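Transaminase (Bacillus megaterium, PDB 5G0A) probably transfers amino groups between amines or amino acids and carbonyl compounds with S selectivity, using pyridoxal-5'-phosphate as cofactor. Local coordinates at residues B[138-146]-B[188-197]; B[400-408]-B[434-442]. All coordinates share one frame; numbering follows the deposited sequence.

Contact 1: B[138-146]-B[188-197]; sequences RPLVVTREH and AVLMAPSPNM
M191 and E145 meet where two parallel strands end. M191 CG and SD lie against the E145 backbone and CB: CG lies 3.5 Å from E145 N, and SD lies 4.0 Å from E145 CB. CG of M191 is anti to its own nitrogen (chi1 177°), which carries CG and SD out to cross E145 obliquely. N225 of the second subunit packs on M191 as well. With an alanine at M191, the backbone and CB of E145 would probably lose this cover, and N225 of the second subunit would lose a packing partner.

Strands 140-144 and 189-192 cross at 32°. Five backbone hydrogen bonds alternate between them, from V141 N to A188 O through to E145 N to A192 O. The two strands belong to the mixed sheet of the large domain of fold-type I aminotransferases, with 189-192 outermost within the chain. V142, L190, R144 and A192 share one face. There V142 CG1 meets A192 CB at 3.8 Å, and helix 214-226 covers L190 and A192. The other face carries V141, V189, T143 and M191. T143 CG2 meets V189 CG1 at 3.7 Å, while T143 OG1 turns to V158 O.

R144 bends at chi2 and chi3. Its CG lies 3.4 Å from P193 O, and its NH1 reaches P195 CG at 3.4 Å, the two side chains crossing at about a right angle. D147 forms a salt bridge with R144 NE, and the Y251 hydroxyl is hydrogen-bonded to NH1. E145 is extended beyond CG. Its OE1 meets the end of M197, 3.4 Å from M197 SD, the side chains again at about a right angle. S194 CB packs against E145 O, whereas the buried S194 N has no hydrogen-bond partner in the model.

Contact 2: B[400-408]-B[434-442]; sequences PYVKLDRNF and GGVMPNTMR
The type I turn from V402 to D405 and the residues after it run past M437, P438 and N439, with the CA atoms of D405 and P438 6.3 Å apart. The N439 amide fits into the turn. Its OD1 accepts from V402 N at 3.2 Å. Its ND2 gives one bond to V402 O, 3.0 Å and on a lone pair, and another to D405 OD1 at 2.7 Å. The D405 carboxylate is met on its anti side and lies nearly coplanar with the amide, 14° between the planes. Both amide ends are thus held, which fixes the amide's rotation. One water joins D405 OD1 to N439 N and T440 OG1.

The contact ties a loop to the start of strand 440-443, an outermost strand, within this chain, of the antiparallel sheet in the small C-terminal domain of this aminotransferase class.

P438 touches both V402 and F408. Its CB meets V402 CB, and its CD sits over one face of the F408 ring in a CH-pi contact, 3.8 Å from the centroid. M437 CE comes to the edge of that ring, 3.9 Å from F408 CE1. R406 CG rests 3.9 Å from M437 SD. Extended from CG to NE, R406 lays one guanidinium face toward T440 OG1. Its NH2 bonds to S244 O, and its NH1 makes a salt bridge with D405 OD2 whose hydrogen bond is weak.

The centres of contacts 1 and 2 lie about 21 Å apart, yet their edges touch. H146 CE1 of contact 1 packs on R406 CB of contact 2 at 3.5 Å. E145 OE2 and N407 ND2 also pack together, 3.4 Å apart. This brings the end of the large-domain strands against the loop 400-408. Each contact also approaches bound pyridoxal-5'-phosphate: the side chains of R144 and V436 each come to about 9 Å of it. On the contact 1 side, T143 packs on H149 of the cofactor pocket. The V436 side chain also lies about 3 Å from a tetraethylene glycol, probably from the crystallisation liquor.

Contact 1: B[138-146]-B[188-197]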
loop_
_atom_site.group_PDB
_atom_site.type_symbol
_atom_site.label_atom_id
_atom_site.label_comp_id
_atom_site.label_asym_id
_atom_site.label_seq_id
_atom_site.Cartn_x
_atom_site.Cartn_y
_atom_site.Cartn_z
ATOM N N ARG B 138 -2.044 -9.489 -13.165
ATOM C CA ARG B 138 -3.049 -8.648 -12.491
ATOM C C ARG B 138 -2.827 -8.695 -10.982
ATOM O O ARG B 138 -2.414 -9.741 -10.463
ATOM C CB ARG B 138 -4.473 -9.152 -12.749
ATOM C CG ARG B 138 -4.894 -9.169 -14.215
ATOM C CD ARG B 138 -6.272 -9.791 -14.286
ATOM N NE ARG B 138 -6.602 -10.127 -15.675
ATOM C CZ ARG B 138 -7.586 -10.969 -16.002
ATOM N NH1 ARG B 138 -8.301 -11.554 -15.046
ATOM N NH2 ARG B 138 -7.821 -11.241 -17.298
ATOM N N PRO B 139 -3.136 -7.593 -10.275
ATOM C CA PRO B 139 -2.796 -7.516 -8.835
ATOM C C PRO B 139 -3.846 -7.995 -7.835
ATOM O O PRO B 139 -3.481 -8.488 -6.771
ATOM C CB PRO B 139 -2.582 -6.010 -8.613
ATOM C CG PRO B 139 -3.513 -5.361 -9.610
ATOM C CD PRO B 139 -3.402 -6.248 -10.844
ATOM N N LEU B 140 -5.130 -7.789 -8.103
ATOM C CA LEU B 140 -6.112 -7.967 -7.056
ATOM C C LEU B 140 -6.510 -9.426 -6.850
ATOM O O LEU B 140 -6.685 -10.184 -7.803
ATOM C CB LEU B 140 -7.357 -7.124 -7.330
ATOM C CG LEU B 140 -7.180 -5.600 -7.302
ATOM C CD1 LEU B 140 -8.533 -4.942 -7.510
ATOM C CD2 LEU B 140 -6.591 -5.145 -5.967
ATOM N N VAL B 141 -6.632 -9.813 -5.585
ATOM C CA VAL B 141 -7.184 -11.130 -5.277
ATOM C C VAL B 141 -8.401 -10.913 -4.371
ATOM O O VAL B 141 -8.383 -10.069 -3.446
ATOM C CB VAL B 141 -6.140 -12.058 -4.586
ATOM C CG1 VAL B 141 -6.820 -13.345 -4.101
ATOM C CG2 VAL B 141 -4.967 -12.375 -5.539
ATOM N N VAL B 142 -9.457 -11.666 -4.643
ATOM C CA VAL B 142 -10.703 -11.590 -3.886
ATOM C C VAL B 142 -10.756 -12.768 -2.926
ATOM O O VAL B 142 -10.630 -13.936 -3.346
ATOM C CB VAL B 142 -11.919 -11.661 -4.840
ATOM C CG1 VAL B 142 -13.220 -11.632 -4.045
ATOM C CG2 VAL B 142 -11.857 -10.525 -5.843
ATOM N N THR B 143 -10.943 -12.437 -1.648
ATOM C CA THR B 143 -11.171 -13.429 -0.602
ATOM C C THR B 143 -12.573 -13.219 0.003
ATOM O O THR B 143 -13.367 -12.410 -0.516
ATOM C CB THR B 143 -10.081 -13.298 0.471
ATOM O OG1 THR B 143 -10.107 -14.456 1.317
ATOM C CG2 THR B 143 -10.279 -11.990 1.297
ATOM N N ARG B 144 -12.910 -13.963 1.056
ATOM C CA ARG B 144 -14.215 -13.795 1.716
ATOM C C ARG B 144 -14.054 -13.502 3.197
ATOM O O ARG B 144 -13.123 -13.986 3.834
ATOM C CB ARG B 144 -15.121 -15.038 1.549
ATOM C CG ARG B 144 -15.510 -15.364 0.100
ATOM C CD ARG B 144 -14.501 -16.291 -0.592
ATOM N NE ARG B 144 -14.152 -17.429 0.276
ATOM C CZ ARG B 144 -14.931 -18.490 0.492
ATOM N NH1 ARG B 144 -16.121 -18.598 -0.116
ATOM N NH2 ARG B 144 -14.532 -19.447 1.331
ATOM N N GLU B 145 -15.006 -12.752 3.747
ATOM C CA GLU B 145 -15.146 -12.602 5.194
ATOM C C GLU B 145 -15.051 -13.980 5.867
ATOM O O GLU B 145 -15.670 -14.931 5.398
ATOM C CB GLU B 145 -16.493 -11.939 5.556
ATOM C CG GLU B 145 -16.528 -11.529 7.028
ATOM C CD GLU B 145 -17.889 -11.113 7.570
ATOM O OE1 GLU B 145 -18.932 -11.457 6.976
ATOM O OE2 GLU B 145 -17.903 -10.431 8.618
ATOM N N HIS B 146 -14.276 -14.043 6.948
ATOM C CA HIS B 146 -14.029 -15.239 7.767
ATOM C C HIS B 146 -13.126 -16.311 7.154
ATOM O O HIS B 146 -12.924 -17.360 7.787
ATOM C CB HIS B 146 -15.330 -15.902 8.262
ATOM C CG HIS B 146 -16.317 -14.945 8.859
ATOM N ND1 HIS B 146 -15.959 -13.951 9.742
ATOM C CD2 HIS B 146 -17.661 -14.853 8.714
ATOM C CE1 HIS B 146 -17.041 -13.282 10.112
ATOM N NE2 HIS B 146 -18.083 -13.809 9.503
ATOM N N ALA B 188 -3.224 -6.036 -2.036
ATOM C CA ALA B 188 -4.090 -5.897 -3.190
ATOM C C ALA B 188 -5.239 -6.927 -3.069
ATOM O O ALA B 188 -5.261 -7.891 -3.796
ATOM C CB ALA B 188 -3.249 -6.146 -4.417
ATOM N N VAL B 189 -6.115 -6.747 -2.094
ATOM C CA VAL B 189 -7.114 -7.750 -1.725
ATOM C C VAL B 189 -8.454 -7.079 -1.514
ATOM O O VAL B 189 -8.560 -6.011 -0.862
ATOM C CB VAL B 189 -6.713 -8.545 -0.437
ATOM C CG1 VAL B 189 -7.849 -9.456 0.056
ATOM C CG2 VAL B 189 -5.423 -9.321 -0.667
ATOM N N LEU B 190 -9.485 -7.710 -2.058
ATOM C CA LEU B 190 -10.850 -7.315 -1.790
ATOM C C LEU B 190 -11.537 -8.381 -0.960
ATOM O O LEU B 190 -11.410 -9.579 -1.249
ATOM C CB LEU B 190 -11.604 -7.151 -3.107
ATOM C CG LEU B 190 -11.031 -6.217 -4.150
ATOM C CD1 LEU B 190 -11.950 -6.254 -5.364
ATOM C CD2 LEU B 190 -10.877 -4.800 -3.593
ATOM N N MET B 191 -12.285 -7.957 0.054
ATOM C CA MET B 191 -13.049 -8.900 0.879
ATOM C C MET B 191 -14.506 -8.989 0.420
ATOM O O MET B 191 -15.280 -8.046 0.602
ATOM C CB MET B 191 -12.989 -8.538 2.381
ATOM C CG MET B 191 -13.835 -9.476 3.233
ATOM S SD MET B 191 -13.801 -9.087 4.988
ATOM C CE MET B 191 -15.100 -7.848 5.084
ATOM N N ALA B 192 -14.866 -10.137 -0.149
ATOM C CA ALA B 192 -16.248 -10.423 -0.587
ATOM C C ALA B 192 -17.043 -11.050 0.525
ATOM O O ALA B 192 -16.478 -11.458 1.551
ATOM C CB ALA B 192 -16.226 -11.345 -1.811
ATOM N N PRO B 193 -18.375 -11.134 0.349
ATOM C CA PRO B 193 -19.168 -11.706 1.448
ATOM C C PRO B 193 -18.890 -13.190 1.683
ATOM O O PRO B 193 -18.525 -13.920 0.765
ATOM C CB PRO B 193 -20.628 -11.498 1.013
ATOM C CG PRO B 193 -20.596 -10.937 -0.373
ATOM C CD PRO B 193 -19.203 -10.501 -0.700
ATOM N N SER B 194 -19.042 -13.627 2.920
ATOM C CA SER B 194 -18.983 -15.049 3.191
ATOM C C SER B 194 -20.181 -15.734 2.496
ATOM O O SER B 194 -21.223 -15.093 2.266
ATOM C CB SER B 194 -19.010 -15.289 4.699
ATOM O OG SER B 194 -20.246 -14.912 5.247
ATOM N N PRO B 195 -20.046 -17.028 2.171
ATOM C CA PRO B 195 -21.169 -17.751 1.570
ATOM C C PRO B 195 -22.441 -17.769 2.420
ATOM O O PRO B 195 -23.527 -17.964 1.879
ATOM C CB PRO B 195 -20.633 -19.183 1.450
ATOM C CG PRO B 195 -19.166 -19.022 1.357
ATOM C CD PRO B 195 -18.843 -17.882 2.283
ATOM N N ASN B 196 -22.305 -17.583 3.730
ATOM C CA ASN B 196 -23.431 -17.689 4.662
ATOM C C ASN B 196 -24.010 -16.344 5.098
ATOM O O ASN B 196 -24.815 -16.285 6.029
ATOM C CB ASN B 196 -23.018 -18.481 5.909
ATOM C CG ASN B 196 -23.069 -19.989 5.702
ATOM O OD1 ASN B 196 -23.512 -20.482 4.659
ATOM N ND2 ASN B 196 -22.626 -20.731 6.710
ATOM N N MET B 197 -23.593 -15.272 4.433
ATOM C CA MET B 197 -23.835 -13.915 4.931
ATOM C C MET B 197 -25.292 -13.456 4.849
ATOM O O MET B 197 -25.770 -12.757 5.748
ATOM C CB MET B 197 -22.922 -12.915 4.210
ATOM C CG MET B 197 -22.698 -11.621 4.975
ATOM S SD MET B 197 -21.157 -10.805 4.519
ATOM C CE MET B 197 -21.201 -9.389 5.622
#

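Contact 2: B[400-408]-B[434-442]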
loop_
_atom_site.group_PDB
_atom_site.type_symbol
_atom_site.label_atom_id
_atom_site.label_comp_id
_atom_site.label_asym_id
_atom_site.label_seq_id
_atom_site.Cartn_x
_atom_site.Cartn_y
_atom_site.Cartn_z
ATOM N N PRO B 400 -27.476 -17.721 19.154
ATOM C CA PRO B 400 -26.140 -17.860 19.774
ATOM C C PRO B 400 -25.879 -16.980 21.016
ATOM O O PRO B 400 -26.437 -15.883 21.144
ATOM C CB PRO B 400 -25.179 -17.456 18.645
ATOM C CG PRO B 400 -25.995 -17.448 17.394
ATOM C CD PRO B 400 -27.389 -17.108 17.818
ATOM N N TYR B 401 -25.006 -17.460 21.899
ATOM C CA TYR B 401 -24.630 -16.740 23.127
ATOM C C TYR B 401 -23.681 -15.566 22.893
ATOM O O TYR B 401 -23.755 -14.548 23.587
ATOM C CB TYR B 401 -23.950 -17.686 24.117
ATOM C CG TYR B 401 -24.828 -18.720 24.792
ATOM C CD1 TYR B 401 -25.581 -18.399 25.927
ATOM C CD2 TYR B 401 -24.862 -20.033 24.332
ATOM C CE1 TYR B 401 -26.362 -19.357 26.567
ATOM C CE2 TYR B 401 -25.639 -20.995 24.962
ATOM C CZ TYR B 401 -26.386 -20.655 26.076
ATOM O OH TYR B 401 -27.151 -21.626 26.691
ATOM N N VAL B 402 -22.761 -15.716 21.941
ATOM C CA VAL B 402 -21.737 -14.699 21.721
ATOM C C VAL B 402 -22.078 -13.907 20.463
ATOM O O VAL B 402 -21.917 -14.402 19.350
ATOM C CB VAL B 402 -20.317 -15.317 21.653
ATOM C CG1 VAL B 402 -19.267 -14.253 21.371
ATOM C CG2 VAL B 402 -19.989 -16.036 22.952
ATOM N N LYS B 403 -22.557 -12.678 20.653
ATOM C CA LYS B 403 -23.138 -11.888 19.558
ATOM C C LYS B 403 -22.166 -11.616 18.410
ATOM O O LYS B 403 -22.549 -11.728 17.247
ATOM C CB LYS B 403 -23.717 -10.561 20.064
ATOM C CG LYS B 403 -24.713 -9.940 19.094
ATOM C CD LYS B 403 -24.872 -8.439 19.286
ATOM C CE LYS B 403 -25.960 -7.905 18.366
ATOM N NZ LYS B 403 -25.844 -6.442 18.133
ATOM N N LEU B 404 -20.924 -11.254 18.742
ATOM C CA LEU B 404 -19.890 -10.987 17.726
ATOM C C LEU B 404 -19.548 -12.213 16.884
ATOM O O LEU B 404 -18.984 -12.073 15.799
ATOM C CB LEU B 404 -18.617 -10.387 18.349
ATOM C CG LEU B 404 -18.491 -8.863 18.528
ATOM C CD1 LEU B 404 -17.333 -8.524 19.466
ATOM C CD2 LEU B 404 -18.329 -8.128 17.198
ATOM N N ASP B 405 -19.908 -13.402 17.376
ATOM C CA ASP B 405 -19.787 -14.658 16.615
ATOM C C ASP B 405 -18.393 -14.746 15.974
ATOM O O ASP B 405 -17.397 -14.653 16.685
ATOM C CB ASP B 405 -20.927 -14.793 15.596
ATOM C CG ASP B 405 -21.027 -16.194 14.991
ATOM O OD1 ASP B 405 -20.995 -17.199 15.743
ATOM O OD2 ASP B 405 -21.168 -16.282 13.756
ATOM N N ARG B 406 -18.321 -14.868 14.652
ATOM C CA ARG B 406 -17.044 -15.109 13.986
ATOM C C ARG B 406 -16.191 -13.838 13.891
ATOM O O ARG B 406 -15.053 -13.882 13.405
ATOM C CB ARG B 406 -17.257 -15.774 12.617
ATOM C CG ARG B 406 -17.794 -17.209 12.689
ATOM C CD ARG B 406 -18.346 -17.662 11.339
ATOM N NE ARG B 406 -18.842 -19.037 11.381
ATOM C CZ ARG B 406 -20.089 -19.391 11.696
ATOM N NH1 ARG B 406 -21.000 -18.468 11.997
ATOM N NH2 ARG B 406 -20.433 -20.679 11.698
ATOM N N ASN B 407 -16.739 -12.718 14.372
ATOM C CA ASN B 407 -15.996 -11.460 14.492
ATOM C C ASN B 407 -15.491 -11.213 15.917
ATOM O O ASN B 407 -15.058 -10.108 16.241
ATOM C CB ASN B 407 -16.823 -10.261 13.974
ATOM C CG ASN B 407 -16.740 -10.104 12.464
ATOM O OD1 ASN B 407 -15.738 -10.469 11.854
ATOM N ND2 ASN B 407 -17.798 -9.555 11.851
ATOM N N PHE B 408 -15.521 -12.252 16.756
ATOM C CA PHE B 408 -14.997 -12.150 18.127
ATOM C C PHE B 408 -13.471 -12.043 18.110
ATOM O O PHE B 408 -12.847 -12.231 17.062
ATOM C CB PHE B 408 -15.458 -13.351 18.991
ATOM C CG PHE B 408 -14.483 -14.515 19.005
ATOM C CD1 PHE B 408 -14.096 -15.140 17.820
ATOM C CD2 PHE B 408 -13.956 -14.984 20.212
ATOM C CE1 PHE B 408 -13.190 -16.192 17.839
ATOM C CE2 PHE B 408 -13.060 -16.047 20.237
ATOM C CZ PHE B 408 -12.674 -16.646 19.050
ATOM N N GLY B 434 -14.201 -29.626 20.886
ATOM C CA GLY B 434 -14.607 -28.234 21.042
ATOM C C GLY B 434 -14.600 -27.503 19.718
ATOM O O GLY B 434 -15.069 -28.037 18.708
ATOM N N GLY B 435 -14.082 -26.281 19.726
ATOM C CA GLY B 435 -14.056 -25.465 18.504
ATOM C C GLY B 435 -13.123 -24.273 18.574
ATOM O O GLY B 435 -12.585 -23.945 19.637
ATOM N N VAL B 436 -12.945 -23.618 17.431
ATOM C CA VAL B 436 -12.089 -22.427 17.339
ATOM C C VAL B 436 -12.896 -21.132 17.444
ATOM O O VAL B 436 -12.398 -20.107 17.926
ATOM C CB VAL B 436 -11.262 -22.439 16.041
ATOM C CG1 VAL B 436 -10.343 -23.645 16.026
ATOM C CG2 VAL B 436 -12.150 -22.487 14.818
ATOM N N MET B 437 -14.144 -21.198 16.990
ATOM C CA MET B 437 -15.078 -20.079 17.038
ATOM C C MET B 437 -15.954 -20.257 18.279
ATOM O O MET B 437 -16.125 -21.380 18.760
ATOM C CB MET B 437 -15.930 -20.039 15.762
ATOM C CG MET B 437 -15.149 -19.714 14.492
ATOM S SD MET B 437 -14.413 -18.062 14.415
ATOM C CE MET B 437 -12.672 -18.387 14.704
ATOM N N PRO B 438 -16.507 -19.155 18.807
ATOM C CA PRO B 438 -17.165 -19.204 20.117
ATOM C C PRO B 438 -18.503 -19.952 20.150
ATOM O O PRO B 438 -18.847 -20.534 21.190
ATOM C CB PRO B 438 -17.360 -17.720 20.463
ATOM C CG PRO B 438 -17.449 -17.039 19.138
ATOM C CD PRO B 438 -16.521 -17.796 18.227
ATOM N N ASN B 439 -19.246 -19.941 19.041
ATOM C CA ASN B 439 -20.558 -20.614 18.978
ATOM C C ASN B 439 -20.597 -21.856 18.106
ATOM O O ASN B 439 -21.677 -22.346 17.776
ATOM C CB ASN B 439 -21.633 -19.658 18.433
ATOM C CG ASN B 439 -21.673 -18.342 19.165
ATOM O OD1 ASN B 439 -21.838 -18.302 20.385
ATOM N ND2 ASN B 439 -21.526 -17.249 18.421
ATOM N N THR B 440 -19.433 -22.365 17.708
ATOM C CA THR B 440 -19.417 -23.389 16.685
ATOM C C THR B 440 -18.352 -24.404 16.999
ATOM O O THR B 440 -17.184 -24.064 17.116
ATOM C CB THR B 440 -19.122 -22.789 15.290
ATOM O OG1 THR B 440 -19.877 -21.573 15.115
ATOM C CG2 THR B 440 -19.468 -23.793 14.183
ATOM N N MET B 441 -18.770 -25.644 17.147
ATOM C CA MET B 441 -17.840 -26.742 17.290
ATOM C C MET B 441 -17.241 -27.080 15.951
ATOM O O MET B 441 -17.919 -26.987 14.938
ATOM C CB MET B 441 -18.613 -27.932 17.772
ATOM C CG MET B 441 -19.508 -27.506 18.901
ATOM S SD MET B 441 -18.734 -28.069 20.392
ATOM C CE MET B 441 -19.413 -29.708 20.211
ATOM N N ARG B 442 -15.982 -27.521 15.978
ATOM C CA ARG B 442 -15.262 -27.940 14.787
ATOM C C ARG B 442 -14.596 -29.259 15.166
ATOM O O ARG B 442 -13.611 -29.288 15.910
ATOM C CB ARG B 442 -14.204 -26.899 14.388
ATOM C CG ARG B 442 -13.786 -26.976 12.921
ATOM C CD ARG B 442 -14.799 -26.186 12.106
ATOM N NE ARG B 442 -14.584 -26.068 10.661
ATOM C CZ ARG B 442 -15.162 -26.853 9.754
ATOM N NH1 ARG B 442 -15.927 -27.878 10.141
ATOM N NH2 ARG B 442 -14.973 -26.623 8.460
HETATM O O HOH W 1 -23.890 -20.313 21.193
HETATM O O HOH W 2 -19.096 -19.055 16.282
#